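PDB 2ZZR: unsaturated glucuronyl hydrolase from Streptococcus agalactiae, which hydrolyses unsaturated hyaluronan, chondroitin and heparin disaccharides, releasing the unsaturated uronic acid from either 1,3- or 1,4-glycosidic linkages. Local coordinates for residues L115-T120 with C175-Q180. Residues are numbered along the deposited sequence; the frame is centred on the assembly and turned at random.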
ATOM      1  N   LEU A 115      11.568  -0.600   3.825  1.00 15.30           N
ATOM      2  CA  LEU A 115      11.778  -1.810   4.635  1.00 15.09           C
ATOM      3  C   LEU A 115      10.459  -2.502   4.998  1.00 14.70           C
ATOM      4  O   LEU A 115      10.394  -3.733   5.072  1.00 14.44           O
ATOM      5  CB  LEU A 115      12.578  -1.483   5.906  1.00 15.51           C
ATOM      6  CG  LEU A 115      14.116  -1.461   5.848  1.00 16.07           C
ATOM      7  CD1 LEU A 115      14.681  -2.844   5.542  1.00 16.71           C
ATOM      8  CD2 LEU A 115      14.634  -0.445   4.843  1.00 18.07           C
ATOM      9  N   GLY A 116       9.416  -1.703   5.208  1.00 14.05           N
ATOM     10  CA  GLY A 116       8.088  -2.222   5.527  1.00 13.50           C
ATOM     11  C   GLY A 116       7.444  -2.940   4.357  1.00 13.05           C
ATOM     12  O   GLY A 116       6.958  -4.060   4.507  1.00 12.83           O
ATOM     13  N   PHE A 117       7.442  -2.314   3.182  1.00 12.46           N
ATOM     14  CA  PHE A 117       6.948  -2.981   1.973  1.00 12.88           C
ATOM     15  C   PHE A 117       7.649  -4.322   1.755  1.00 12.81           C
ATOM     16  O   PHE A 117       7.024  -5.296   1.328  1.00 13.37           O
ATOM     17  CB  PHE A 117       7.167  -2.119   0.724  1.00 12.86           C
ATOM     18  CG  PHE A 117       6.185  -0.981   0.565  1.00 13.46           C
ATOM     19  CD1 PHE A 117       6.612   0.240   0.054  1.00 13.78           C
ATOM     20  CD2 PHE A 117       4.839  -1.135   0.885  1.00 13.19           C
ATOM     21  CE1 PHE A 117       5.716   1.297  -0.117  1.00 12.64           C
ATOM     22  CE2 PHE A 117       3.934  -0.082   0.713  1.00 14.12           C
ATOM     23  CZ  PHE A 117       4.375   1.131   0.208  1.00 13.27           C
ATOM     24  N   LEU A 118       8.948  -4.357   2.036  1.00 12.93           N
ATOM     25  CA  LEU A 118       9.748  -5.556   1.818  1.00 13.42           C
ATOM     26  C   LEU A 118       9.507  -6.632   2.869  1.00 13.95           C
ATOM     27  O   LEU A 118       9.298  -7.799   2.525  1.00 14.42           O
ATOM     28  CB  LEU A 118      11.238  -5.201   1.755  1.00 13.59           C
ATOM     29  CG  LEU A 118      11.696  -4.584   0.430  1.00 13.62           C
ATOM     30  CD1 LEU A 118      13.099  -4.026   0.555  1.00 13.91           C
ATOM     31  CD2 LEU A 118      11.610  -5.588  -0.728  1.00 14.63           C
ATOM     32  N   TYR A 119       9.527  -6.234   4.139  1.00 14.13           N
ATOM     33  CA  TYR A 119       9.557  -7.197   5.245  1.00 14.26           C
ATOM     34  C   TYR A 119       8.210  -7.513   5.874  1.00 14.13           C
ATOM     35  O   TYR A 119       8.033  -8.590   6.437  1.00 13.93           O
ATOM     36  CB  TYR A 119      10.599  -6.790   6.291  1.00 14.73           C
ATOM     37  CG  TYR A 119      11.993  -7.081   5.776  1.00 15.06           C
ATOM     38  CD1 TYR A 119      12.649  -8.265   6.117  1.00 16.27           C
ATOM     39  CD2 TYR A 119      12.628  -6.207   4.890  1.00 14.95           C
ATOM     40  CE1 TYR A 119      13.911  -8.553   5.614  1.00 16.98           C
ATOM     41  CE2 TYR A 119      13.891  -6.491   4.377  1.00 15.66           C
ATOM     42  CZ  TYR A 119      14.525  -7.663   4.742  1.00 16.37           C
ATOM     43  OH  TYR A 119      15.771  -7.960   4.232  1.00 16.18           O
ATOM     44  N   THR A 120       7.262  -6.585   5.779  1.00 13.91           N
ATOM     45  CA  THR A 120       5.939  -6.808   6.383  1.00 13.50           C
ATOM     46  C   THR A 120       5.116  -7.939   5.721  1.00 13.80           C
ATOM     47  O   THR A 120       4.659  -8.848   6.429  1.00 13.96           O
ATOM     48  CB  THR A 120       5.121  -5.498   6.488  1.00 13.49           C
ATOM     49  OG1 THR A 120       5.844  -4.556   7.297  1.00 13.26           O
ATOM     50  CG2 THR A 120       3.744  -5.778   7.113  1.00 13.05           C
ATOM     51  N   CYS A 175       5.833   6.184   2.809  1.00 14.52           N
ATOM     52  CA  CYS A 175       6.460   5.800   4.071  1.00 14.15           C
ATOM     53  C   CYS A 175       5.415   5.555   5.171  1.00 13.87           C
ATOM     54  O   CYS A 175       5.701   4.890   6.168  1.00 13.96           O
ATOM     55  CB  CYS A 175       7.511   6.820   4.522  1.00 14.30           C
ATOM     56  SG  CYS A 175       8.681   6.144   5.728  1.00 15.32           S
ATOM     57  N   LEU A 176       4.207   6.088   4.980  1.00 13.49           N
ATOM     58  CA  LEU A 176       3.081   5.794   5.880  1.00 13.67           C
ATOM     59  C   LEU A 176       2.823   4.290   6.014  1.00 13.49           C
ATOM     60  O   LEU A 176       2.426   3.822   7.082  1.00 13.70           O
ATOM     61  CB  LEU A 176       1.807   6.504   5.417  1.00 13.56           C
ATOM     62  CG  LEU A 176       1.762   8.031   5.598  1.00 13.84           C
ATOM     63  CD1 LEU A 176       0.433   8.556   5.109  1.00 14.47           C
ATOM     64  CD2 LEU A 176       1.987   8.428   7.053  1.00 14.50           C
ATOM     65  N   LEU A 177       3.045   3.544   4.933  1.00 13.72           N
ATOM     66  CA  LEU A 177       2.883   2.079   4.968  1.00 13.62           C
ATOM     67  C   LEU A 177       4.068   1.384   5.626  1.00 13.79           C
ATOM     68  O   LEU A 177       3.945   0.251   6.112  1.00 14.44           O
ATOM     69  CB  LEU A 177       2.691   1.516   3.556  1.00 13.73           C
ATOM     70  CG  LEU A 177       1.296   1.427   2.927  1.00 15.73           C
ATOM     71  CD1 LEU A 177       0.506   0.262   3.506  1.00 16.28           C
ATOM     72  CD2 LEU A 177       0.523   2.752   3.026  1.00 15.56           C
ATOM     73  N   ASN A 178       5.216   2.060   5.630  1.00 13.13           N
ATOM     74  CA  ASN A 178       6.458   1.473   6.127  1.00 13.01           C
ATOM     75  C   ASN A 178       6.689   1.645   7.630  1.00 12.70           C
ATOM     76  O   ASN A 178       7.469   0.908   8.231  1.00 12.98           O
ATOM     77  CB  ASN A 178       7.636   1.991   5.300  1.00 12.89           C
ATOM     78  CG  ASN A 178       7.639   1.412   3.899  1.00 13.13           C
ATOM     79  OD1 ASN A 178       8.159   0.325   3.673  1.00 12.86           O
ATOM     80  ND2 ASN A 178       7.033   2.126   2.954  1.00 13.89           N
ATOM     81  N   ILE A 179       5.982   2.590   8.245  1.00 12.42           N
ATOM     82  CA  ILE A 179       6.089   2.771   9.699  1.00 12.43           C
ATOM     83  C   ILE A 179       5.308   1.694  10.476  1.00 12.12           C
ATOM     84  O   ILE A 179       5.455   1.566  11.689  1.00 12.69           O
ATOM     85  CB  ILE A 179       5.675   4.199  10.171  1.00 12.62           C
ATOM     86  CG1 ILE A 179       4.188   4.475   9.915  1.00 12.38           C
ATOM     87  CG2 ILE A 179       6.568   5.259   9.510  1.00 12.92           C
ATOM     88  CD1 ILE A 179       3.663   5.797  10.527  1.00 12.64           C
ATOM     89  N   GLN A 180       4.491   0.915   9.779  1.00 12.45           N
ATOM     90  CA  GLN A 180       3.758  -0.168  10.443  1.00 12.33           C
ATOM     91  C   GLN A 180       4.751  -1.179  11.017  1.00 12.87           C
ATOM     92  O   GLN A 180       4.550  -1.721  12.114  1.00 13.02           O
ATOM     93  CB  GLN A 180       2.749  -0.825   9.492  1.00 12.44           C
ATOM     94  CG  GLN A 180       1.770   0.169   8.820  1.00 13.19           C
ATOM     95  CD  GLN A 180       1.194   1.226   9.769  1.00 14.04           C
ATOM     96  OE1 GLN A 180       1.211   2.424   9.470  1.00 16.39           O
ATOM     97  NE2 GLN A 180       0.670   0.786  10.901  1.00 10.85           N
TER
HETATM   98  O   HOH W   1       5.397  -1.762   7.400  1.00 12.98           O
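Asn-178 brings its side-chain amide up to the first turn of the helix that starts at Leu-115, a compact example of a side chain from one segment accepting a main-chain N-H of another. Its OD1 accepts a hydrogen bond from Phe-117 N at 2.8 Å, with an N-H...O angle of 158°; the donor sits above the carbonyl plane. Gly-116 N lies equally near, 2.8 Å from OD1 of Asn-178. The other arm of the amide, ND2, rests over one face of the Phe-117 ring, offset toward the rim and 3.4 Å from CE1, with ring and amide planes almost perpendicular at 83°. Two parts of one residue, backbone N and ring, thus meet the two ends of a single amide. Leu-177 adds the apolar share, its CB reaching CE2 of Phe-117 obliquely at 3.5 Å. The backbones come close where Gly-116, lacking a side chain, lets its CA approach that of Asn-178 to 4.1 Å. Beside them a water bridges the segments, donating to Leu-177 O at 2.8 Å and hydrogen-bonded to Thr-120 OG1.

The setting is the α-helical barrel of a family 88 glycoside hydrolase, whose probable nucleophile, Asp-114, and proton donor, Asp-174, each immediately precede one of the segments. Asn-178 touches the Asp-114 side chain, and its ND2 is hydrogen-bonded to Asp-174 O, so that, together with the Phe-117 N bond at OD1, both ends of the amide are held and its rotation is fixed; the one side chain links the backbone just after Asp-114 to that of Asp-174. With CG anti to its carbonyl carbon (chi1 -77°), Phe-117 swings its ring beside its own backbone N, toward Asn-178. The same ring meets Trp-68, Phe-72 and Trp-250, the last a probable substrate-binding residue.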